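Baccell_00875 (Bacteroides cellulosilyticus DSM 14838, PDB 5NO8) probably acts as a polysaccharide lyase that removes the L-rhamnose caps, linked to glucuronic acid, from complex arabinogalactan proteins. Local coordinates at residues 360-365 against 389-394; 424-429 against 456-461. All coordinates share one frame; numbering follows the deposited sequence.

Interaction 1 (360-365 against 389-394); sequences DLRDGA and RDEGAE
Arg362 lays its methylene groups across the carboxylate end of Glu391, the two side chains meeting at about a right angle. The contact joins two overlapping beta turns, type I from Asp360 to Asp363 and type II from Arg362 to Ala365, to the irregular segment that leads into helix 396-409. Arg362 CG lies 3.7 Å from Glu391 OE2, and Arg362 CD stands close to Glu391 CD. The charged ends are not directly paired: Arg362 NH2 is 5.0 Å from Glu391 OE1. One water closes that distance, accepting from Arg362 NH2 at 2.8 Å and donating to Glu391 OE1. Nearer the backbone of Glu391, Ala365 CB packs 4.3 Å from Glu391 CB.

Outside partners fix both polar ends. Glu391 OE2 accepts from Val440 N, while Arg362 NH2 also bonds Leu378 O. Glu391 CG sits between its own backbone N and carbonyl carbon (chi1 62°), and a bend at chi2 turns the carboxylate back over Arg362. Behind Arg362, Asp360 receives NE and NH1 side-on, one nitrogen to each oxygen, which keeps the guanidinium nearly coplanar with the two acceptor oxygens, edge to edge, and fixes its rotation. A leucine in place of Arg362 would probably leave the Asp360 carboxylate without its counter-charge and the water without its donor from this side. Asp360 OD1 works twice. Its syn lone pair takes Arg362 NE, nearly straight at 177°. Its anti lone pair takes Arg362 N at 2.8 Å, closing an Asx turn.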
ATOM      1  N   ASP A 360      20.112   7.791 -30.873  1.00 40.29           N
ATOM      2  CA  ASP A 360      20.146   7.227 -29.519  1.00 37.92           C
ATOM      3  C   ASP A 360      19.662   5.812 -29.757  1.00 33.27           C
ATOM      4  O   ASP A 360      18.677   5.613 -30.463  1.00 32.60           O
ATOM      5  CB  ASP A 360      19.202   7.989 -28.569  1.00 38.29           C
ATOM      6  CG  ASP A 360      19.415   7.631 -27.107  1.00 37.97           C
ATOM      7  OD1 ASP A 360      19.205   6.459 -26.738  1.00 39.30           O
ATOM      8  OD2 ASP A 360      19.768   8.522 -26.316  1.00 37.20           O
ATOM      9  N   LEU A 361      20.348   4.819 -29.202  1.00 32.80           N
ATOM     10  CA  LEU A 361      19.894   3.423 -29.319  1.00 31.47           C
ATOM     11  C   LEU A 361      18.544   3.146 -28.632  1.00 29.28           C
ATOM     12  O   LEU A 361      17.909   2.142 -28.909  1.00 28.87           O
ATOM     13  CB  LEU A 361      20.926   2.473 -28.714  1.00 36.45           C
ATOM     14  CG  LEU A 361      22.286   2.333 -29.411  1.00 38.31           C
ATOM     15  CD1 LEU A 361      23.229   1.592 -28.473  1.00 40.20           C
ATOM     16  CD2 LEU A 361      22.123   1.591 -30.732  1.00 39.53           C
ATOM     17  N   ARG A 362      18.128   4.010 -27.712  1.00 28.70           N
ATOM     18  CA  ARG A 362      16.821   3.856 -27.059  1.00 27.19           C
ATOM     19  C   ARG A 362      15.688   4.529 -27.846  1.00 28.21           C
ATOM     20  O   ARG A 362      14.577   4.642 -27.337  1.00 25.52           O
ATOM     21  CB  ARG A 362      16.871   4.437 -25.639  1.00 28.38           C
ATOM     22  CG  ARG A 362      17.886   3.778 -24.721  1.00 27.81           C
ATOM     23  CD  ARG A 362      18.187   4.640 -23.521  1.00 28.55           C
ATOM     24  NE  ARG A 362      18.958   5.833 -23.868  1.00 29.33           N
ATOM     25  CZ  ARG A 362      19.579   6.626 -22.996  1.00 31.93           C
ATOM     26  NH1 ARG A 362      20.254   7.678 -23.436  1.00 33.07           N
ATOM     27  NH2 ARG A 362      19.534   6.392 -21.690  1.00 31.02           N
ATOM     28  N   ASP A 363      15.954   4.988 -29.075  1.00 29.58           N
ATOM     29  CA  ASP A 363      14.903   5.547 -29.948  1.00 29.60           C
ATOM     30  C   ASP A 363      13.647   4.677 -29.947  1.00 27.75           C
ATOM     31  O   ASP A 363      13.714   3.473 -30.212  1.00 27.02           O
ATOM     32  CB  ASP A 363      15.421   5.703 -31.383  1.00 31.86           C
ATOM     33  CG  ASP A 363      14.481   6.530 -32.267  1.00 35.55           C
ATOM     34  OD1 ASP A 363      13.918   7.534 -31.775  1.00 33.79           O
ATOM     35  OD2 ASP A 363      14.327   6.171 -33.459  1.00 37.50           O
ATOM     36  N   GLY A 364      12.504   5.289 -29.610  1.00 24.53           N
ATOM     37  CA  GLY A 364      11.247   4.574 -29.501  1.00 23.62           C
ATOM     38  C   GLY A 364      10.845   4.156 -28.094  1.00 22.73           C
ATOM     39  O   GLY A 364       9.681   3.799 -27.893  1.00 20.50           O
ATOM     40  N   ALA A 365      11.793   4.169 -27.140  1.00 21.85           N
ATOM     41  CA  ALA A 365      11.537   3.672 -25.789  1.00 21.85           C
ATOM     42  C   ALA A 365      10.663   4.658 -25.025  1.00 19.30           C
ATOM     43  O   ALA A 365      10.866   5.851 -25.125  1.00 20.04           O
ATOM     44  CB  ALA A 365      12.848   3.478 -25.026  1.00 21.66           C
ATOM     45  N   ARG A 389      15.766   2.225 -13.108  1.00 24.23           N
ATOM     46  CA  ARG A 389      15.456   3.475 -13.793  1.00 24.28           C
ATOM     47  C   ARG A 389      15.844   3.375 -15.276  1.00 24.61           C
ATOM     48  O   ARG A 389      16.069   4.397 -15.940  1.00 24.81           O
ATOM     49  CB  ARG A 389      16.180   4.639 -13.106  1.00 24.84           C
ATOM     50  CG  ARG A 389      15.755   4.849 -11.651  1.00 26.94           C
ATOM     51  CD  ARG A 389      16.822   5.537 -10.799  1.00 30.30           C
ATOM     52  NE  ARG A 389      16.309   5.739  -9.442  1.00 32.10           N
ATOM     53  CZ  ARG A 389      16.231   4.801  -8.497  1.00 32.99           C
ATOM     54  NH1 ARG A 389      16.682   3.555  -8.722  1.00 36.18           N
ATOM     55  NH2 ARG A 389      15.698   5.104  -7.300  1.00 29.98           N
ATOM     56  N   ASP A 390      15.875   2.145 -15.794  1.00 24.77           N
ATOM     57  CA  ASP A 390      16.338   1.918 -17.149  1.00 25.92           C
ATOM     58  C   ASP A 390      15.160   1.903 -18.127  1.00 25.37           C
ATOM     59  O   ASP A 390      14.023   2.197 -17.746  1.00 25.47           O
ATOM     60  CB  ASP A 390      17.280   0.674 -17.212  1.00 27.36           C
ATOM     61  CG  ASP A 390      16.567  -0.680 -17.152  1.00 27.82           C
ATOM     62  OD1 ASP A 390      15.314  -0.821 -17.138  1.00 25.96           O
ATOM     63  OD2 ASP A 390      17.325  -1.682 -17.091  1.00 28.12           O
ATOM     64  N   GLU A 391      15.453   1.572 -19.377  1.00 24.67           N
ATOM     65  CA  GLU A 391      14.545   1.753 -20.507  1.00 24.59           C
ATOM     66  C   GLU A 391      13.644   0.548 -20.814  1.00 23.74           C
ATOM     67  O   GLU A 391      12.924   0.548 -21.826  1.00 24.21           O
ATOM     68  CB  GLU A 391      15.381   2.168 -21.748  1.00 26.82           C
ATOM     69  CG  GLU A 391      16.403   1.135 -22.218  1.00 28.53           C
ATOM     70  CD  GLU A 391      17.804   1.319 -21.644  1.00 31.11           C
ATOM     71  OE1 GLU A 391      17.958   1.757 -20.465  1.00 30.52           O
ATOM     72  OE2 GLU A 391      18.775   0.989 -22.382  1.00 30.41           O
ATOM     73  N   GLY A 392      13.661  -0.478 -19.956  1.00 22.44           N
ATOM     74  CA  GLY A 392      12.837  -1.667 -20.140  1.00 22.64           C
ATOM     75  C   GLY A 392      12.151  -2.055 -18.844  1.00 22.52           C
ATOM     76  O   GLY A 392      11.768  -1.177 -18.046  1.00 22.14           O
ATOM     77  N   ALA A 393      12.019  -3.362 -18.623  1.00 21.33           N
ATOM     78  CA  ALA A 393      11.434  -3.919 -17.403  1.00 21.07           C
ATOM     79  C   ALA A 393      10.039  -3.325 -17.140  1.00 20.43           C
ATOM     80  O   ALA A 393       9.184  -3.366 -18.029  1.00 20.35           O
ATOM     81  CB  ALA A 393      12.380  -3.736 -16.212  1.00 20.62           C
ATOM     82  N   GLU A 394       9.812  -2.728 -15.973  1.00 19.41           N
ATOM     83  CA  GLU A 394       8.477  -2.248 -15.641  1.00 20.01           C
ATOM     84  C   GLU A 394       8.003  -1.108 -16.549  1.00 18.54           C
ATOM     85  O   GLU A 394       6.805  -0.811 -16.557  1.00 19.47           O
ATOM     86  CB  GLU A 394       8.422  -1.736 -14.191  1.00 20.05           C
ATOM     87  CG  GLU A 394       8.358  -2.791 -13.115  1.00 21.62           C
ATOM     88  CD  GLU A 394       9.703  -3.348 -12.677  1.00 22.96           C
ATOM     89  OE1 GLU A 394      10.753  -3.137 -13.351  1.00 24.73           O
ATOM     90  OE2 GLU A 394       9.694  -4.017 -11.621  1.00 25.47           O
TER
HETATM   91  O   HOH W   1      18.135   4.636 -20.031  1.00 26.34           O

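Interaction 2 (424-429 against 456-461); sequences FVRRKL and ELYFQM
The ring of Tyr458 and the guanidinium of Arg426 stand close to perpendicular, 81° between their planes, and the two side chains cross at about a right angle. Around the ring, Val425 CG1 and Arg426 CD both approach obliquely, and the phenol end pushes in against the backbone of helix 412-429. Tyr458 OH comes within 3.1 Å of Arg426 CA, a tight approach, and 3.4 Å from Arg426 CB; Arg426 CD follows at 3.6 Å from the same oxygen. On the Val425 side, CG1 is 3.5 Å from Tyr458 OH and 4.1 Å from Tyr458 CZ.

The first torsion of Val425 divides its methyls between two partners. With CG1 of Val425 anti to the backbone N (chi1 175°), that methyl meets the tyrosine, and CG2 is left to pack on Leu457 CD2 at 4.0 Å, a purely apolar contact next to the phenol.

No hydrogen bond links the two segments; the polar ends of Tyr458 and Arg426 find partners at residues 430-434. Tyr458 OH bonds Gln430 OE1, which Arg426 NH1 also reaches; the same NH1 bonds Thr431 O, NH2 bonds Asp432 O, and the guanidinium makes a cation-pi contact with Tyr434. Gln430 thus helps to hold both the hydroxyl and the arginine in place. Within helix 412-429, Leu429 N reaches back weakly to both Phe424 O, the pi-type bond, and Val425 O.

The axes of the two short segments approach to 11.9 Å, at 143° between their N-to-C directions, a separation that the long tyrosine can span. This is the packing of two successive, roughly antiparallel helices, consistent with the alpha/alpha toroid found in many polysaccharide lyases.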
ATOM      1  N   PHE A 424      11.549  -1.142 -30.978  1.00 26.02           N
ATOM      2  CA  PHE A 424      12.585  -0.951 -29.970  1.00 25.84           C
ATOM      3  C   PHE A 424      12.687  -2.164 -29.040  1.00 26.21           C
ATOM      4  O   PHE A 424      13.786  -2.653 -28.786  1.00 25.13           O
ATOM      5  CB  PHE A 424      12.369   0.338 -29.145  1.00 26.93           C
ATOM      6  CG  PHE A 424      13.032   0.303 -27.792  1.00 26.86           C
ATOM      7  CD1 PHE A 424      14.404   0.537 -27.664  1.00 26.90           C
ATOM      8  CD2 PHE A 424      12.292  -0.002 -26.642  1.00 26.55           C
ATOM      9  CE1 PHE A 424      15.019   0.490 -26.412  1.00 26.18           C
ATOM     10  CE2 PHE A 424      12.904  -0.068 -25.397  1.00 26.86           C
ATOM     11  CZ  PHE A 424      14.266   0.183 -25.278  1.00 26.34           C
ATOM     12  N   VAL A 425      11.551  -2.656 -28.546  1.00 23.20           N
ATOM     13  CA  VAL A 425      11.568  -3.786 -27.628  1.00 23.99           C
ATOM     14  C   VAL A 425      12.149  -5.048 -28.307  1.00 27.31           C
ATOM     15  O   VAL A 425      13.034  -5.724 -27.743  1.00 25.69           O
ATOM     16  CB  VAL A 425      10.172  -4.086 -27.063  1.00 23.80           C
ATOM     17  CG1 VAL A 425      10.172  -5.345 -26.212  1.00 24.36           C
ATOM     18  CG2 VAL A 425       9.685  -2.891 -26.237  1.00 23.26           C
ATOM     19  N   ARG A 426      11.606  -5.377 -29.471  1.00 27.37           N
ATOM     20  CA  ARG A 426      11.995  -6.597 -30.180  1.00 29.57           C
ATOM     21  C   ARG A 426      13.465  -6.577 -30.588  1.00 29.28           C
ATOM     22  O   ARG A 426      14.173  -7.572 -30.410  1.00 31.48           O
ATOM     23  CB  ARG A 426      11.082  -6.816 -31.400  1.00 30.86           C
ATOM     24  CG  ARG A 426      11.387  -8.045 -32.232  1.00 32.94           C
ATOM     25  CD  ARG A 426      11.100  -9.354 -31.507  1.00 33.21           C
ATOM     26  NE  ARG A 426      11.754 -10.467 -32.218  1.00 32.95           N
ATOM     27  CZ  ARG A 426      12.720 -11.263 -31.737  1.00 34.59           C
ATOM     28  NH1 ARG A 426      13.168 -11.173 -30.478  1.00 33.92           N
ATOM     29  NH2 ARG A 426      13.221 -12.212 -32.535  1.00 33.56           N
ATOM     30  N   ARG A 427      13.924  -5.447 -31.108  1.00 30.38           N
ATOM     31  CA  ARG A 427      15.271  -5.354 -31.664  1.00 34.76           C
ATOM     32  C   ARG A 427      16.331  -5.021 -30.632  1.00 35.54           C
ATOM     33  O   ARG A 427      17.427  -5.550 -30.720  1.00 35.82           O
ATOM     34  CB  ARG A 427      15.328  -4.323 -32.790  1.00 36.90           C
ATOM     35  CG  ARG A 427      14.496  -4.701 -33.995  1.00 41.44           C
ATOM     36  CD  ARG A 427      14.420  -3.542 -34.977  1.00 45.44           C
ATOM     37  NE  ARG A 427      13.618  -3.913 -36.142  1.00 49.53           N
ATOM     38  CZ  ARG A 427      13.288  -3.095 -37.142  1.00 53.90           C
ATOM     39  NH1 ARG A 427      13.660  -1.810 -37.137  1.00 54.63           N
ATOM     40  NH2 ARG A 427      12.534  -3.560 -38.139  1.00 54.34           N
ATOM     41  N   LYS A 428      16.026  -4.139 -29.674  1.00 32.75           N
ATOM     42  CA  LYS A 428      17.034  -3.667 -28.713  1.00 32.81           C
ATOM     43  C   LYS A 428      17.000  -4.356 -27.350  1.00 33.02           C
ATOM     44  O   LYS A 428      18.050  -4.502 -26.722  1.00 32.85           O
ATOM     45  CB  LYS A 428      16.937  -2.166 -28.515  1.00 34.27           C
ATOM     46  CG  LYS A 428      17.134  -1.358 -29.787  1.00 38.37           C
ATOM     47  CD  LYS A 428      18.604  -1.351 -30.214  1.00 40.97           C
ATOM     48  CE  LYS A 428      18.859  -0.343 -31.323  1.00 43.45           C
ATOM     49  NZ  LYS A 428      18.081  -0.695 -32.550  1.00 46.22           N
ATOM     50  N   LEU A 429      15.817  -4.739 -26.872  1.00 30.78           N
ATOM     51  CA  LEU A 429      15.702  -5.400 -25.569  1.00 31.20           C
ATOM     52  C   LEU A 429      15.703  -6.917 -25.631  1.00 31.65           C
ATOM     53  O   LEU A 429      15.901  -7.571 -24.597  1.00 33.30           O
ATOM     54  CB  LEU A 429      14.451  -4.932 -24.813  1.00 30.09           C
ATOM     55  CG  LEU A 429      14.373  -3.450 -24.481  1.00 29.43           C
ATOM     56  CD1 LEU A 429      13.124  -3.221 -23.640  1.00 30.25           C
ATOM     57  CD2 LEU A 429      15.612  -2.918 -23.777  1.00 28.69           C
ATOM     58  N   GLU A 456       3.002  -9.610 -22.894  1.00 21.97           N
ATOM     59  CA  GLU A 456       1.750  -8.874 -22.854  1.00 22.09           C
ATOM     60  C   GLU A 456       1.758  -7.838 -23.951  1.00 20.29           C
ATOM     61  O   GLU A 456       0.803  -7.769 -24.708  1.00 23.58           O
ATOM     62  CB  GLU A 456       1.529  -8.193 -21.496  1.00 23.29           C
ATOM     63  CG  GLU A 456       0.371  -7.195 -21.491  1.00 25.52           C
ATOM     64  CD  GLU A 456      -0.843  -7.570 -20.669  1.00 28.16           C
ATOM     65  OE1 GLU A 456      -0.768  -8.422 -19.745  1.00 31.21           O
ATOM     66  OE2 GLU A 456      -1.914  -6.954 -20.932  1.00 28.21           O
ATOM     67  N   LEU A 457       2.821  -7.054 -24.055  1.00 20.69           N
ATOM     68  CA  LEU A 457       2.889  -6.026 -25.091  1.00 21.34           C
ATOM     69  C   LEU A 457       2.633  -6.635 -26.469  1.00 22.03           C
ATOM     70  O   LEU A 457       1.805  -6.127 -27.245  1.00 20.43           O
ATOM     71  CB  LEU A 457       4.204  -5.260 -25.078  1.00 20.42           C
ATOM     72  CG  LEU A 457       4.389  -4.261 -26.223  1.00 21.41           C
ATOM     73  CD1 LEU A 457       3.441  -3.066 -26.093  1.00 22.26           C
ATOM     74  CD2 LEU A 457       5.802  -3.772 -26.350  1.00 21.58           C
ATOM     75  N   TYR A 458       3.323  -7.736 -26.769  1.00 21.68           N
ATOM     76  CA  TYR A 458       3.196  -8.335 -28.105  1.00 21.44           C
ATOM     77  C   TYR A 458       1.793  -8.838 -28.383  1.00 21.50           C
ATOM     78  O   TYR A 458       1.250  -8.554 -29.452  1.00 22.31           O
ATOM     79  CB  TYR A 458       4.256  -9.446 -28.334  1.00 21.10           C
ATOM     80  CG  TYR A 458       5.702  -9.012 -28.359  1.00 20.98           C
ATOM     81  CD1 TYR A 458       6.092  -7.733 -28.709  1.00 21.50           C
ATOM     82  CD2 TYR A 458       6.718  -9.933 -28.070  1.00 21.84           C
ATOM     83  CE1 TYR A 458       7.429  -7.365 -28.744  1.00 23.93           C
ATOM     84  CE2 TYR A 458       8.048  -9.582 -28.112  1.00 22.53           C
ATOM     85  CZ  TYR A 458       8.409  -8.315 -28.446  1.00 23.39           C
ATOM     86  OH  TYR A 458       9.728  -7.960 -28.478  1.00 23.54           O
ATOM     87  N   PHE A 459       1.163  -9.532 -27.441  1.00 21.09           N
ATOM     88  CA  PHE A 459      -0.194  -9.992 -27.653  1.00 22.48           C
ATOM     89  C   PHE A 459      -1.174  -8.815 -27.831  1.00 23.93           C
ATOM     90  O   PHE A 459      -2.070  -8.879 -28.679  1.00 22.60           O
ATOM     91  CB  PHE A 459      -0.676 -10.893 -26.533  1.00 24.30           C
ATOM     92  CG  PHE A 459       0.065 -12.211 -26.418  1.00 25.36           C
ATOM     93  CD1 PHE A 459       0.186 -13.071 -27.506  1.00 26.10           C
ATOM     94  CD2 PHE A 459       0.588 -12.618 -25.190  1.00 25.33           C
ATOM     95  CE1 PHE A 459       0.835 -14.299 -27.370  1.00 26.02           C
ATOM     96  CE2 PHE A 459       1.248 -13.825 -25.050  1.00 26.30           C
ATOM     97  CZ  PHE A 459       1.358 -14.677 -26.143  1.00 25.77           C
ATOM     98  N   GLN A 460      -0.966  -7.736 -27.082  1.00 22.62           N
ATOM     99  CA  GLN A 460      -1.792  -6.527 -27.260  1.00 23.05           C
ATOM    100  C   GLN A 460      -1.571  -5.909 -28.651  1.00 22.46           C
ATOM    101  O   GLN A 460      -2.527  -5.447 -29.288  1.00 22.33           O
ATOM    102  CB  GLN A 460      -1.468  -5.493 -26.179  1.00 24.11           C
ATOM    103  CG  GLN A 460      -1.763  -5.938 -24.753  1.00 24.78           C
ATOM    104  CD  GLN A 460      -3.229  -5.936 -24.397  1.00 26.19           C
ATOM    105  OE1 GLN A 460      -4.098  -5.734 -25.251  1.00 25.83           O
ATOM    106  NE2 GLN A 460      -3.521  -6.199 -23.117  1.00 25.04           N
ATOM    107  N   MET A 461      -0.315  -5.865 -29.094  1.00 21.91           N
ATOM    108  CA  MET A 461       0.031  -5.358 -30.431  1.00 24.16           C
ATOM    109  C   MET A 461      -0.594  -6.157 -31.582  1.00 24.67           C
ATOM    110  O   MET A 461      -0.839  -5.585 -32.652  1.00 26.34           O
ATOM    111  CB  MET A 461       1.536  -5.237 -30.623  1.00 23.62           C
ATOM    112  CG  MET A 461       2.211  -4.116 -29.853  1.00 24.40           C
ATOM    113  SD  MET A 461       1.639  -2.484 -30.298  1.00 25.35           S
ATOM    114  CE  MET A 461       2.245  -2.241 -31.988  1.00 24.63           C
TER

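In the fold
From the N terminus the chain first builds its beta-rich part, then enters the helical part through helix 338-352. Interaction 1 closes a loop of 23 intervening residues that carries the short strands 369-370 and 375-376, just before helix 396-409. Interaction 2 follows in series, closing a loop of 26 residues, 430-455, which ends with the first eight residues of helix 448-465; the two loops neither nest nor cross. Their centres are nonetheless 12 Å apart, and Phe424 joins them: its CE2 lies 3.6 Å from Ala365 CB and equally far from Glu391 O. Helix 412-429 therefore has the turns and loop of interaction 1 on one flank and packs through interaction 2 on helix 448-465.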